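Local coordinates for B12-binding domain-containing protein (PDB 6WTE) that binds cobalamin and a [4Fe-4S] cluster and, as a radical SAM methylase of the TsrM type, probably transfers methyl groups by a non-radical route, at residues V5-P10 against Y20-L25; P61-V66 against P100-G105; P112-E117 against E458-F463; I121-K126 against P150-N155; E130-E135 against R187-D192. One frame throughout, in Å; residues are numbered along the deposited sequence.

Contact 1: V5-P10 against Y20-L25; sequences VLLVNP and YALDVL
Strand 5-9 and the early part of helix 20-31 run nearly antiparallel, 167° between their directions, with axes 9.4 Å apart at closest approach; L7 and L22 are the nearest residues along the backbone. No hydrogen bond joins the two segments, and the contact rests on aliphatic side chains. L7 points from the strand at the helix, and its CB meets CD2 of L22 at 3.9 Å. With CG of L7 anti to its own carbonyl carbon (chi1 -58°), the branch reaches on to the next helical turn, where CD1 lies 4.0 Å from CB of L25. L22 is forked over the strand: while CD2 takes L7, CD1 rests 3.9 Å from CB of N9. Leucine suits this place, since its two methyls can touch two alternate strand residues, L7 and N9, from one position on a helix. Of the N9 side chain, CB makes this contact; its amide turns elsewhere, ND2 to OD1 of D40 and OD1, weakly, to the backbone N of N11, a cobalamin-binding residue. The buried polar end is thus satisfied beside the apolar patch. Y20, A21, V24 and L25 touch cobalamin, L25 while also packing on L7. Strand, helix and the following strand 35-40 form a beta-alpha-beta unit, the building block of the Rossmann-like B12-binding domain.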
# COMPACT_ATOMS: atom_id res chain seq x y z
N VAL A 5 -17.66 19.08 2.68
CA VAL A 5 -16.52 18.48 1.99
C VAL A 5 -16.97 17.14 1.41
O VAL A 5 -17.55 16.31 2.13
CB VAL A 5 -15.32 18.26 2.93
CG1 VAL A 5 -14.18 17.60 2.18
CG2 VAL A 5 -14.86 19.57 3.55
N LEU A 6 -16.72 16.93 0.13
CA LEU A 6 -16.94 15.64 -0.51
C LEU A 6 -15.62 14.88 -0.59
O LEU A 6 -14.60 15.45 -0.97
CB LEU A 6 -17.51 15.81 -1.92
CG LEU A 6 -17.48 14.54 -2.77
CD1 LEU A 6 -18.43 13.46 -2.20
CD2 LEU A 6 -17.79 14.88 -4.22
N LEU A 7 -15.65 13.60 -0.23
CA LEU A 7 -14.52 12.70 -0.39
C LEU A 7 -14.92 11.58 -1.34
O LEU A 7 -15.96 10.94 -1.14
CB LEU A 7 -14.06 12.12 0.96
CG LEU A 7 -13.66 13.15 2.02
CD1 LEU A 7 -13.42 12.48 3.37
CD2 LEU A 7 -12.40 13.90 1.55
N VAL A 8 -14.12 11.36 -2.38
CA VAL A 8 -14.42 10.40 -3.44
C VAL A 8 -13.44 9.24 -3.36
O VAL A 8 -12.23 9.46 -3.33
CB VAL A 8 -14.35 11.06 -4.82
CG1 VAL A 8 -14.61 10.04 -5.91
CG2 VAL A 8 -15.34 12.23 -4.92
N ASN A 9 -13.97 8.00 -3.37
CA ASN A 9 -13.12 6.83 -3.55
C ASN A 9 -13.19 6.37 -4.99
O ASN A 9 -14.22 5.82 -5.41
CB ASN A 9 -13.52 5.69 -2.61
CG ASN A 9 -12.58 4.52 -2.74
OD1 ASN A 9 -11.40 4.70 -3.04
ND2 ASN A 9 -13.09 3.31 -2.54
N PRO A 10 -12.15 6.56 -5.80
CA PRO A 10 -12.17 6.10 -7.19
C PRO A 10 -11.68 4.67 -7.38
O PRO A 10 -11.62 4.21 -8.53
CB PRO A 10 -11.20 7.09 -7.86
CG PRO A 10 -10.15 7.27 -6.82
CD PRO A 10 -10.89 7.25 -5.48
N TYR A 20 -9.88 3.08 3.90
CA TYR A 20 -9.67 3.46 5.29
C TYR A 20 -9.29 4.93 5.40
O TYR A 20 -9.70 5.62 6.35
CB TYR A 20 -8.58 2.55 5.86
CG TYR A 20 -8.31 2.60 7.34
CD1 TYR A 20 -9.15 3.27 8.23
CD2 TYR A 20 -7.19 1.96 7.86
CE1 TYR A 20 -8.88 3.28 9.59
CE2 TYR A 20 -6.91 1.97 9.21
CZ TYR A 20 -7.75 2.63 10.07
OH TYR A 20 -7.46 2.63 11.42
N ALA A 21 -8.51 5.43 4.44
CA ALA A 21 -8.12 6.84 4.43
C ALA A 21 -9.31 7.76 4.63
O ALA A 21 -9.23 8.73 5.38
CB ALA A 21 -7.43 7.18 3.10
N LEU A 22 -10.43 7.45 3.98
CA LEU A 22 -11.57 8.35 4.05
C LEU A 22 -12.20 8.35 5.44
O LEU A 22 -12.73 9.38 5.88
CB LEU A 22 -12.59 7.99 2.96
CG LEU A 22 -12.10 8.09 1.51
CD1 LEU A 22 -13.28 8.04 0.52
CD2 LEU A 22 -11.28 9.37 1.27
N ASP A 23 -12.13 7.23 6.17
CA ASP A 23 -12.61 7.24 7.55
C ASP A 23 -11.73 8.11 8.43
O ASP A 23 -12.24 8.82 9.31
CB ASP A 23 -12.68 5.81 8.11
CG ASP A 23 -13.96 5.08 7.74
OD1 ASP A 23 -14.96 5.72 7.32
OD2 ASP A 23 -13.99 3.84 7.89
N VAL A 24 -10.41 8.06 8.22
CA VAL A 24 -9.50 8.93 8.97
C VAL A 24 -9.82 10.40 8.67
O VAL A 24 -9.92 11.22 9.58
CB VAL A 24 -8.04 8.60 8.63
CG1 VAL A 24 -7.10 9.48 9.44
CG2 VAL A 24 -7.73 7.12 8.87
N LEU A 25 -9.96 10.73 7.39
CA LEU A 25 -10.21 12.12 7.00
C LEU A 25 -11.58 12.58 7.47
O LEU A 25 -11.73 13.74 7.90
CB LEU A 25 -10.09 12.27 5.49
CG LEU A 25 -8.74 11.91 4.88
CD1 LEU A 25 -8.82 12.09 3.36
CD2 LEU A 25 -7.64 12.78 5.47

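Contact 2: P61-V66 against P100-G105; sequences PMLVGV and PVVGGG
This is a pairing of neighbouring parallel strands, 63-66 and 101-104, inside the sheet of the B12-binding domain; helix 83-96 makes the crossover between them. V64, G65 and V66 pair with V101, V102 and G103. Four backbone hydrogen bonds alternate in direction: V64 N gives to P100 O, V102 N to V64 O at 2.8 Å, V66 N to V102 O, and G104 N to V66 O, the longest at 3.2 Å. P100, just before strand 101-104, has no N-H to give, but its carbonyl serves, while its ring CD sits 3.3 Å from M62 O. On one face V66 CG2 packs 4.0 Å from V101 CG1, beta-branched residues filling the space beside the backbone. On the other face L63 CD1 meets V102 CG1 at 3.9 Å. That V102 methyl stands between its own backbone N and carbonyl carbon (chi1 55°), with 3.7 Å between CG1 and the G65 CA. G65, without a side chain, lies directly under this methyl, and cobalamin touches G65, V66, V102 and G104. The four bonds satisfy the facing N-H and C=O groups of the two strands, while glycines and compact valines probably help the cofactor to come close to the main chain.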
# COMPACT_ATOMS: atom_id res chain seq x y z
N PRO A 61 -20.55 20.67 -2.71
CA PRO A 61 -19.46 20.76 -1.74
C PRO A 61 -18.50 21.88 -2.11
O PRO A 61 -18.34 22.23 -3.28
CB PRO A 61 -18.77 19.39 -1.85
CG PRO A 61 -19.09 18.93 -3.23
CD PRO A 61 -20.48 19.43 -3.51
N MET A 62 -17.88 22.48 -1.09
CA MET A 62 -16.92 23.54 -1.35
C MET A 62 -15.50 23.03 -1.54
O MET A 62 -14.62 23.82 -1.90
CB MET A 62 -16.96 24.60 -0.23
CG MET A 62 -16.85 24.05 1.17
SD MET A 62 -15.13 23.88 1.71
CE MET A 62 -15.37 23.07 3.29
N LEU A 63 -15.27 21.74 -1.32
CA LEU A 63 -13.97 21.11 -1.52
C LEU A 63 -14.22 19.64 -1.85
O LEU A 63 -15.09 19.01 -1.25
CB LEU A 63 -13.10 21.24 -0.26
CG LEU A 63 -11.74 20.54 -0.23
CD1 LEU A 63 -10.80 21.09 -1.31
CD2 LEU A 63 -11.12 20.71 1.16
N VAL A 64 -13.47 19.12 -2.82
CA VAL A 64 -13.59 17.73 -3.25
C VAL A 64 -12.23 17.07 -3.07
O VAL A 64 -11.24 17.49 -3.69
CB VAL A 64 -14.07 17.61 -4.70
CG1 VAL A 64 -14.13 16.15 -5.14
CG2 VAL A 64 -15.44 18.29 -4.88
N GLY A 65 -12.17 16.05 -2.23
CA GLY A 65 -10.96 15.27 -2.04
C GLY A 65 -11.08 13.93 -2.75
O GLY A 65 -12.15 13.31 -2.75
N VAL A 66 -10.00 13.51 -3.38
CA VAL A 66 -9.96 12.22 -4.08
C VAL A 66 -8.79 11.41 -3.53
O VAL A 66 -7.64 11.86 -3.57
CB VAL A 66 -9.82 12.40 -5.60
CG1 VAL A 66 -9.87 11.04 -6.28
CG2 VAL A 66 -10.94 13.30 -6.14
N PRO A 100 -12.64 23.36 -5.74
CA PRO A 100 -11.27 22.85 -5.89
C PRO A 100 -11.21 21.37 -5.55
O PRO A 100 -11.96 20.86 -4.72
CB PRO A 100 -10.46 23.68 -4.90
CG PRO A 100 -11.46 24.07 -3.85
CD PRO A 100 -12.76 24.28 -4.59
N VAL A 101 -10.30 20.67 -6.23
CA VAL A 101 -10.06 19.25 -6.01
C VAL A 101 -8.70 19.11 -5.34
O VAL A 101 -7.71 19.70 -5.80
CB VAL A 101 -10.12 18.46 -7.32
CG1 VAL A 101 -9.79 16.98 -7.06
CG2 VAL A 101 -11.50 18.60 -7.96
N VAL A 102 -8.64 18.32 -4.27
CA VAL A 102 -7.39 18.00 -3.60
C VAL A 102 -7.19 16.49 -3.66
O VAL A 102 -8.14 15.72 -3.43
CB VAL A 102 -7.36 18.50 -2.13
CG1 VAL A 102 -8.55 17.96 -1.34
CG2 VAL A 102 -6.04 18.09 -1.45
N GLY A 103 -5.97 16.08 -3.99
CA GLY A 103 -5.61 14.68 -4.07
C GLY A 103 -4.75 14.26 -2.88
O GLY A 103 -4.04 15.08 -2.29
N GLY A 104 -4.82 12.98 -2.55
CA GLY A 104 -4.00 12.39 -1.51
C GLY A 104 -4.04 10.88 -1.68
O GLY A 104 -4.72 10.37 -2.58
N GLY A 105 -3.31 10.18 -0.83
CA GLY A 105 -3.23 8.73 -0.89
C GLY A 105 -1.81 8.25 -0.71
O GLY A 105 -0.84 9.00 -0.84

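Contact 3: P112-E117 against E458-F463; sequences PFALVE and EYERQF
The carboxylate of E460 is set against the first turn of helix 112-119, and its OE1 receives two backbone amides. A114 N makes the straighter bond, 3.0 Å to E460 OE1 with 169° at the hydrogen, arriving on the anti side and 31° out of the carboxylate plane. F113 N lies 2.9 Å from the same E460 OE1, but its bond is bent and weak. P112, which has no N-H to give, brings its ring CD to 3.6 Å from E460 OE1. The other oxygen, OE2, comes obliquely to the F113 ring, 3.3 Å from CD1, and is held by the hydroxyl of Y416. An acid suits this place: early amides of a helix lack partners within the helix, and the positive end of the helix dipole would probably favour the negative charge. E460 comes from far along the chain, so the bond ties helix 112-119 of the B12-binding domain to helix 456-461 in the radical SAM core region. It gets there with CG anti to its carbonyl carbon (chi1 -64°) and an extended chain beyond. Next to this bond, A114 CB fits against CB of both E460, at 3.8 Å, and R461; its small size lets the backbones approach. Farther out a water bridges E117 OE1, at 2.7 Å, and R461 NH1, while E117 OE2 receives the amide of A160.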
# COMPACT_ATOMS: atom_id res chain seq x y z
N PRO A 112 3.40 12.79 -5.90
CA PRO A 112 2.25 13.70 -5.77
C PRO A 112 2.33 14.92 -6.66
O PRO A 112 1.28 15.40 -7.09
CB PRO A 112 2.28 14.08 -4.28
CG PRO A 112 3.73 14.01 -3.94
CD PRO A 112 4.30 12.87 -4.74
N PHE A 113 3.53 15.45 -6.95
CA PHE A 113 3.61 16.59 -7.85
C PHE A 113 3.23 16.19 -9.27
O PHE A 113 2.49 16.91 -9.95
CB PHE A 113 5.02 17.19 -7.83
CG PHE A 113 5.39 17.85 -6.54
CD1 PHE A 113 5.78 17.10 -5.45
CD2 PHE A 113 5.36 19.23 -6.42
CE1 PHE A 113 6.14 17.71 -4.25
CE2 PHE A 113 5.71 19.85 -5.23
CZ PHE A 113 6.10 19.09 -4.15
N ALA A 114 3.74 15.05 -9.74
CA ALA A 114 3.38 14.56 -11.07
C ALA A 114 1.88 14.34 -11.17
O ALA A 114 1.27 14.66 -12.20
CB ALA A 114 4.12 13.26 -11.38
N LEU A 115 1.26 13.80 -10.12
CA LEU A 115 -0.15 13.48 -10.20
C LEU A 115 -1.02 14.73 -10.10
O LEU A 115 -2.06 14.82 -10.77
CB LEU A 115 -0.53 12.46 -9.13
CG LEU A 115 0.01 11.07 -9.45
CD1 LEU A 115 -0.44 10.05 -8.41
CD2 LEU A 115 -0.44 10.65 -10.84
N VAL A 116 -0.63 15.71 -9.28
CA VAL A 116 -1.37 16.97 -9.27
C VAL A 116 -1.42 17.56 -10.68
O VAL A 116 -2.47 17.98 -11.16
CB VAL A 116 -0.75 17.97 -8.27
CG1 VAL A 116 -1.30 19.36 -8.54
CG2 VAL A 116 -1.08 17.59 -6.83
N GLU A 117 -0.27 17.55 -11.37
CA GLU A 117 -0.23 18.12 -12.71
C GLU A 117 -0.94 17.23 -13.72
O GLU A 117 -1.66 17.72 -14.60
CB GLU A 117 1.23 18.38 -13.12
CG GLU A 117 1.97 19.31 -12.16
CD GLU A 117 3.30 19.79 -12.69
OE1 GLU A 117 3.66 19.43 -13.83
OE2 GLU A 117 4.01 20.52 -11.96
N GLU A 458 8.58 16.72 -12.93
CA GLU A 458 9.39 16.08 -13.96
C GLU A 458 10.13 14.87 -13.41
O GLU A 458 10.18 13.82 -14.05
CB GLU A 458 10.40 17.06 -14.57
CG GLU A 458 11.25 16.40 -15.65
CD GLU A 458 12.30 17.32 -16.24
OE1 GLU A 458 12.46 18.46 -15.76
OE2 GLU A 458 12.97 16.89 -17.20
N TYR A 459 10.72 15.01 -12.22
CA TYR A 459 11.46 13.89 -11.63
C TYR A 459 10.54 12.71 -11.34
O TYR A 459 10.94 11.55 -11.48
CB TYR A 459 12.17 14.34 -10.35
CG TYR A 459 12.86 13.19 -9.66
CD1 TYR A 459 13.94 12.57 -10.26
CD2 TYR A 459 12.42 12.70 -8.43
CE1 TYR A 459 14.58 11.51 -9.66
CE2 TYR A 459 13.05 11.62 -7.82
CZ TYR A 459 14.13 11.03 -8.45
OH TYR A 459 14.79 9.96 -7.86
N GLU A 460 9.30 12.99 -10.94
CA GLU A 460 8.40 11.91 -10.55
C GLU A 460 7.76 11.25 -11.76
O GLU A 460 7.62 10.02 -11.80
CB GLU A 460 7.33 12.45 -9.60
CG GLU A 460 7.89 12.95 -8.28
CD GLU A 460 6.88 13.74 -7.47
OE1 GLU A 460 5.71 13.81 -7.89
OE2 GLU A 460 7.25 14.28 -6.41
N ARG A 461 7.38 12.03 -12.77
CA ARG A 461 6.58 11.47 -13.86
C ARG A 461 7.39 10.52 -14.73
O ARG A 461 6.81 9.62 -15.35
CB ARG A 461 5.97 12.60 -14.70
CG ARG A 461 6.97 13.34 -15.58
CD ARG A 461 6.40 14.68 -16.06
NE ARG A 461 7.34 15.35 -16.94
CZ ARG A 461 7.54 16.66 -16.98
NH1 ARG A 461 6.88 17.48 -16.17
NH2 ARG A 461 8.43 17.16 -17.84
N GLN A 462 8.72 10.68 -14.79
CA GLN A 462 9.52 9.87 -15.70
C GLN A 462 9.49 8.39 -15.33
O GLN A 462 9.80 7.54 -16.18
CB GLN A 462 10.97 10.36 -15.72
CG GLN A 462 11.65 10.25 -14.37
CD GLN A 462 13.08 10.75 -14.35
OE1 GLN A 462 13.76 10.77 -15.37
NE2 GLN A 462 13.55 11.13 -13.17
N PHE A 463 9.14 8.06 -14.10
CA PHE A 463 9.06 6.65 -13.73
C PHE A 463 7.78 5.99 -14.20
O PHE A 463 7.67 4.76 -14.11
CB PHE A 463 9.22 6.52 -12.21
CG PHE A 463 10.59 6.85 -11.72
CD1 PHE A 463 10.97 8.16 -11.50
CD2 PHE A 463 11.53 5.84 -11.51
CE1 PHE A 463 12.23 8.48 -11.06
CE2 PHE A 463 12.82 6.14 -11.07
CZ PHE A 463 13.17 7.46 -10.84
O HOH W 1 4.14 17.14 -15.14

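Contact 4: I121-K126 against P150-N155; sequences IEYGVK and PGLIRN
Segments 121-126 and 150-155 run antiparallel, their touching parts 158° apart in direction, with Y123 and R154 as a non-hydrogen-bonded pair and G124 and I153 as a hydrogen-bonded one. Here the otherwise parallel sheet of the B12-binding domain turns mixed: strand 123-124 lies parallel to 101-104 on one side and antiparallel to 153-156 on the other. G124 and I153 exchange two backbone bonds, each 2.9 Å (G124 N to I153 O, I153 N to G124 O). I153 CB lies 3.4 Å from G124 O, and G124 has no side chain on that face. On the face of Y123 and R154 the side chains lie alongside each other. The long arginine serves twice: its aliphatic part meets the ring at its edge, CG 3.9 Å from Y123 CD1, and NH1 makes a salt bridge to D145 and a hydrogen bond to T146. L152 CD2 comes obliquely to the same ring, 3.8 Å from Y123 CD1, and its CD1 lies near V125. At the far end N155 N meets E122 O at 2.8 Å, nearly straight. With CG anti to the backbone N (chi1 -161°), the short asparagine amide reaches across to supply an N-H, N155 ND2 lying 2.9 Å from I121 O.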
# COMPACT_ATOMS: atom_id res chain seq x y z
N ILE A 121 -5.51 19.08 -11.10
CA ILE A 121 -6.27 19.47 -9.91
C ILE A 121 -5.52 20.58 -9.18
O ILE A 121 -4.35 20.85 -9.44
CB ILE A 121 -6.54 18.27 -8.97
CG1 ILE A 121 -5.22 17.64 -8.48
CG2 ILE A 121 -7.41 17.25 -9.68
CD1 ILE A 121 -5.41 16.45 -7.51
N GLU A 122 -6.23 21.23 -8.25
CA GLU A 122 -5.70 22.41 -7.58
C GLU A 122 -4.67 22.07 -6.51
O GLU A 122 -3.67 22.79 -6.37
CB GLU A 122 -6.85 23.20 -6.96
CG GLU A 122 -7.64 24.06 -7.93
CD GLU A 122 -8.68 23.29 -8.73
OE1 GLU A 122 -8.97 22.11 -8.41
OE2 GLU A 122 -9.24 23.88 -9.68
N TYR A 123 -4.90 21.01 -5.74
CA TYR A 123 -4.11 20.79 -4.53
C TYR A 123 -3.75 19.32 -4.40
O TYR A 123 -4.44 18.43 -4.89
CB TYR A 123 -4.86 21.24 -3.27
CG TYR A 123 -5.32 22.66 -3.35
CD1 TYR A 123 -4.40 23.70 -3.43
CD2 TYR A 123 -6.67 22.98 -3.37
CE1 TYR A 123 -4.81 25.02 -3.52
CE2 TYR A 123 -7.10 24.29 -3.46
CZ TYR A 123 -6.16 25.30 -3.53
OH TYR A 123 -6.57 26.61 -3.62
N GLY A 124 -2.66 19.09 -3.67
CA GLY A 124 -2.24 17.74 -3.34
C GLY A 124 -1.63 17.69 -1.96
O GLY A 124 -1.13 18.69 -1.43
N VAL A 125 -1.66 16.49 -1.38
CA VAL A 125 -1.09 16.25 -0.06
C VAL A 125 -0.21 15.01 -0.14
O VAL A 125 -0.63 13.99 -0.69
CB VAL A 125 -2.17 16.08 1.03
CG1 VAL A 125 -1.53 15.74 2.35
CG2 VAL A 125 -3.00 17.36 1.15
N LYS A 126 0.99 15.10 0.41
CA LYS A 126 1.93 13.99 0.49
C LYS A 126 1.98 13.51 1.94
O LYS A 126 2.29 14.30 2.84
CB LYS A 126 3.31 14.41 -0.00
CG LYS A 126 4.36 13.32 0.01
CD LYS A 126 5.73 13.90 -0.36
CE LYS A 126 6.79 12.79 -0.46
NZ LYS A 126 6.78 12.07 -1.76
N PRO A 150 0.82 24.70 5.73
CA PRO A 150 2.07 23.92 5.70
C PRO A 150 1.88 22.57 5.02
O PRO A 150 0.91 21.86 5.27
CB PRO A 150 2.43 23.77 7.18
CG PRO A 150 1.71 24.89 7.86
CD PRO A 150 0.43 25.05 7.11
N GLY A 151 2.83 22.24 4.14
CA GLY A 151 2.84 20.96 3.46
C GLY A 151 2.02 20.90 2.19
O GLY A 151 2.21 19.97 1.39
N LEU A 152 1.12 21.85 1.97
CA LEU A 152 0.19 21.76 0.86
C LEU A 152 0.90 21.91 -0.48
O LEU A 152 1.64 22.88 -0.69
CB LEU A 152 -0.90 22.82 1.00
CG LEU A 152 -2.00 22.75 -0.06
CD1 LEU A 152 -2.80 21.44 0.09
CD2 LEU A 152 -2.90 23.98 0.04
N ILE A 153 0.64 20.98 -1.40
CA ILE A 153 1.08 21.12 -2.79
C ILE A 153 0.00 21.89 -3.55
O ILE A 153 -1.18 21.53 -3.49
CB ILE A 153 1.34 19.75 -3.43
CG1 ILE A 153 2.42 18.99 -2.66
CG2 ILE A 153 1.72 19.90 -4.90
CD1 ILE A 153 2.60 17.56 -3.14
N ARG A 154 0.40 22.94 -4.26
CA ARG A 154 -0.52 23.80 -4.99
C ARG A 154 -0.14 23.83 -6.46
O ARG A 154 1.01 24.10 -6.81
CB ARG A 154 -0.55 25.21 -4.40
CG ARG A 154 -0.86 25.21 -2.91
CD ARG A 154 -1.16 26.59 -2.36
NE ARG A 154 -0.37 27.66 -2.95
CZ ARG A 154 -0.75 28.93 -2.98
NH1 ARG A 154 -1.92 29.29 -2.46
NH2 ARG A 154 0.04 29.85 -3.53
N ASN A 155 -1.11 23.56 -7.32
CA ASN A 155 -0.89 23.54 -8.76
C ASN A 155 -0.93 24.97 -9.29
O ASN A 155 -2.01 25.55 -9.44
CB ASN A 155 -1.94 22.68 -9.45
CG ASN A 155 -1.52 22.24 -10.84
OD1 ASN A 155 -0.45 22.60 -11.32
ND2 ASN A 155 -2.37 21.45 -11.49
O HOH W 2 2.27 17.45 1.57

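Contact 5: E130-E135 against R187-D192; sequences EKILCE and RVWQVD
E130 holds CG between its backbone N and carbonyl carbon (chi1 52°) and bends at chi2, which swings the carboxylate to the loop 187-192, whose residues 188-190 form a short 3-10 turn. There OE2 accepts D192 N at 2.8 Å on its anti side, with 173° at the hydrogen. OE1 is hydrogen-bonded to cobalamin, so the loop amide probably helps to position a cofactor ligand. A glutamate, with an oxygen for each partner, fits this double task. K131 runs along the loop backbone and bends at its last torsion, CD 3.2 Å from W189 O and CE 3.2 Å from V191 O; at its end a water bridges NZ, weakly, to D192 OD1. I132 brings CG1 to 3.8 Å from W189 CH2, the two side chains crossing at about a right angle, while its CD1 leans on the amide of Q190, which itself places CG over the centre of the indole. Another water joins I132 N to Q190 O. Q190 NE2 binds the carbonyls of K126 and P128. The loop thus covers the first turn of helix 130-141, just after strand 123-124, while E130 and L133 pack on helix 20-31.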
# COMPACT_ATOMS: atom_id res chain seq x y z
N GLU A 130 -4.97 14.16 7.38
CA GLU A 130 -6.10 14.61 8.21
C GLU A 130 -5.92 16.04 8.72
O GLU A 130 -6.89 16.80 8.77
CB GLU A 130 -6.30 13.64 9.38
CG GLU A 130 -5.06 13.35 10.21
CD GLU A 130 -4.35 12.09 9.77
OE1 GLU A 130 -4.34 11.81 8.56
OE2 GLU A 130 -3.81 11.37 10.65
N LYS A 131 -4.69 16.43 9.07
CA LYS A 131 -4.52 17.78 9.61
C LYS A 131 -4.45 18.82 8.50
O LYS A 131 -5.10 19.87 8.58
CB LYS A 131 -3.28 17.83 10.50
CG LYS A 131 -3.48 17.03 11.79
CD LYS A 131 -2.39 17.29 12.81
CE LYS A 131 -2.52 16.33 14.00
NZ LYS A 131 -3.91 16.27 14.54
N ILE A 132 -3.66 18.54 7.46
CA ILE A 132 -3.56 19.46 6.32
C ILE A 132 -4.92 19.66 5.68
O ILE A 132 -5.29 20.79 5.30
CB ILE A 132 -2.53 18.92 5.31
CG1 ILE A 132 -1.14 18.86 5.94
CG2 ILE A 132 -2.54 19.78 4.02
CD1 ILE A 132 -0.10 18.14 5.11
N LEU A 133 -5.70 18.59 5.55
CA LEU A 133 -7.01 18.71 4.91
C LEU A 133 -7.95 19.60 5.72
O LEU A 133 -8.74 20.36 5.15
CB LEU A 133 -7.62 17.32 4.70
CG LEU A 133 -8.97 17.29 3.97
CD1 LEU A 133 -8.85 18.03 2.63
CD2 LEU A 133 -9.46 15.86 3.75
N CYS A 134 -7.88 19.52 7.05
CA CYS A 134 -8.71 20.40 7.87
C CYS A 134 -8.32 21.86 7.67
O CYS A 134 -9.18 22.74 7.61
CB CYS A 134 -8.60 20.04 9.34
SG CYS A 134 -9.49 18.54 9.78
N GLU A 135 -7.01 22.14 7.60
CA GLU A 135 -6.59 23.52 7.36
C GLU A 135 -7.03 23.98 5.98
O GLU A 135 -7.48 25.11 5.81
CB GLU A 135 -5.08 23.66 7.54
CG GLU A 135 -4.63 23.40 8.97
CD GLU A 135 -3.20 23.83 9.25
OE1 GLU A 135 -2.62 24.56 8.42
OE2 GLU A 135 -2.66 23.42 10.30
N ARG A 187 6.98 13.52 8.94
CA ARG A 187 5.53 13.70 8.76
C ARG A 187 4.72 13.36 10.00
O ARG A 187 3.48 13.26 9.92
CB ARG A 187 5.01 12.89 7.55
CG ARG A 187 5.84 13.14 6.29
CD ARG A 187 5.16 12.64 5.00
NE ARG A 187 6.18 12.28 4.03
CZ ARG A 187 6.86 13.16 3.31
NH1 ARG A 187 6.61 14.46 3.43
NH2 ARG A 187 7.81 12.75 2.48
N VAL A 188 5.37 13.21 11.17
CA VAL A 188 4.63 12.91 12.39
C VAL A 188 3.62 14.01 12.70
O VAL A 188 2.50 13.73 13.17
CB VAL A 188 5.61 12.69 13.56
CG1 VAL A 188 4.85 12.52 14.87
CG2 VAL A 188 6.49 11.48 13.29
N TRP A 189 3.97 15.27 12.44
CA TRP A 189 3.06 16.38 12.72
C TRP A 189 1.78 16.29 11.91
O TRP A 189 0.78 16.92 12.28
CB TRP A 189 3.74 17.73 12.47
CG TRP A 189 4.02 18.05 11.02
CD1 TRP A 189 5.17 17.80 10.32
CD2 TRP A 189 3.13 18.70 10.10
NE1 TRP A 189 5.05 18.24 9.02
CE2 TRP A 189 3.80 18.80 8.86
CE3 TRP A 189 1.82 19.20 10.19
CZ2 TRP A 189 3.22 19.37 7.74
CZ3 TRP A 189 1.25 19.77 9.07
CH2 TRP A 189 1.94 19.85 7.86
N GLN A 190 1.78 15.54 10.81
CA GLN A 190 0.61 15.41 9.96
C GLN A 190 -0.39 14.40 10.49
O GLN A 190 -1.53 14.37 10.01
CB GLN A 190 1.03 15.03 8.54
CG GLN A 190 2.02 16.02 7.90
CD GLN A 190 2.51 15.58 6.53
OE1 GLN A 190 3.64 15.90 6.13
NE2 GLN A 190 1.66 14.88 5.78
N VAL A 191 0.01 13.57 11.46
CA VAL A 191 -0.78 12.43 11.92
C VAL A 191 -1.67 12.85 13.09
O VAL A 191 -1.19 13.47 14.05
CB VAL A 191 0.15 11.28 12.35
CG1 VAL A 191 -0.67 10.12 12.89
CG2 VAL A 191 1.00 10.82 11.17
N ASP A 192 -2.95 12.49 13.02
CA ASP A 192 -3.84 12.60 14.17
C ASP A 192 -3.57 11.39 15.07
O ASP A 192 -4.07 10.29 14.82
CB ASP A 192 -5.30 12.66 13.72
CG ASP A 192 -6.29 12.70 14.88
OD1 ASP A 192 -5.88 12.68 16.06
OD2 ASP A 192 -7.50 12.74 14.58
O HOH W 3 -5.41 15.10 17.12
O HOH W 4 -2.15 16.02 7.80

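In the fold
Contacts 1, 2 and 4 share one sheet: strand 4-9 bonds to 63-67 through L6 O and G65 N, and 101-104 to 123-124 through G103 O and V125 N. Contacts 1 and 2 are buried, the first purely apolar between helix and sheet, the second mainly backbone hydrogen bonds; contact 4, toward the sheet's antiparallel end, is partly exposed and adds polar side chains. Contact 5, also buried, covers a helix start with a loop, and L133 from it packs on L7, L25, L63 and V102. Contact 3, largely buried too, is farther from cobalamin and pairs charge with helix amides between domains; P112 touches I153 of contact 4. Contacts 1, 2, 4 and 5 each include residues touching the cofactor.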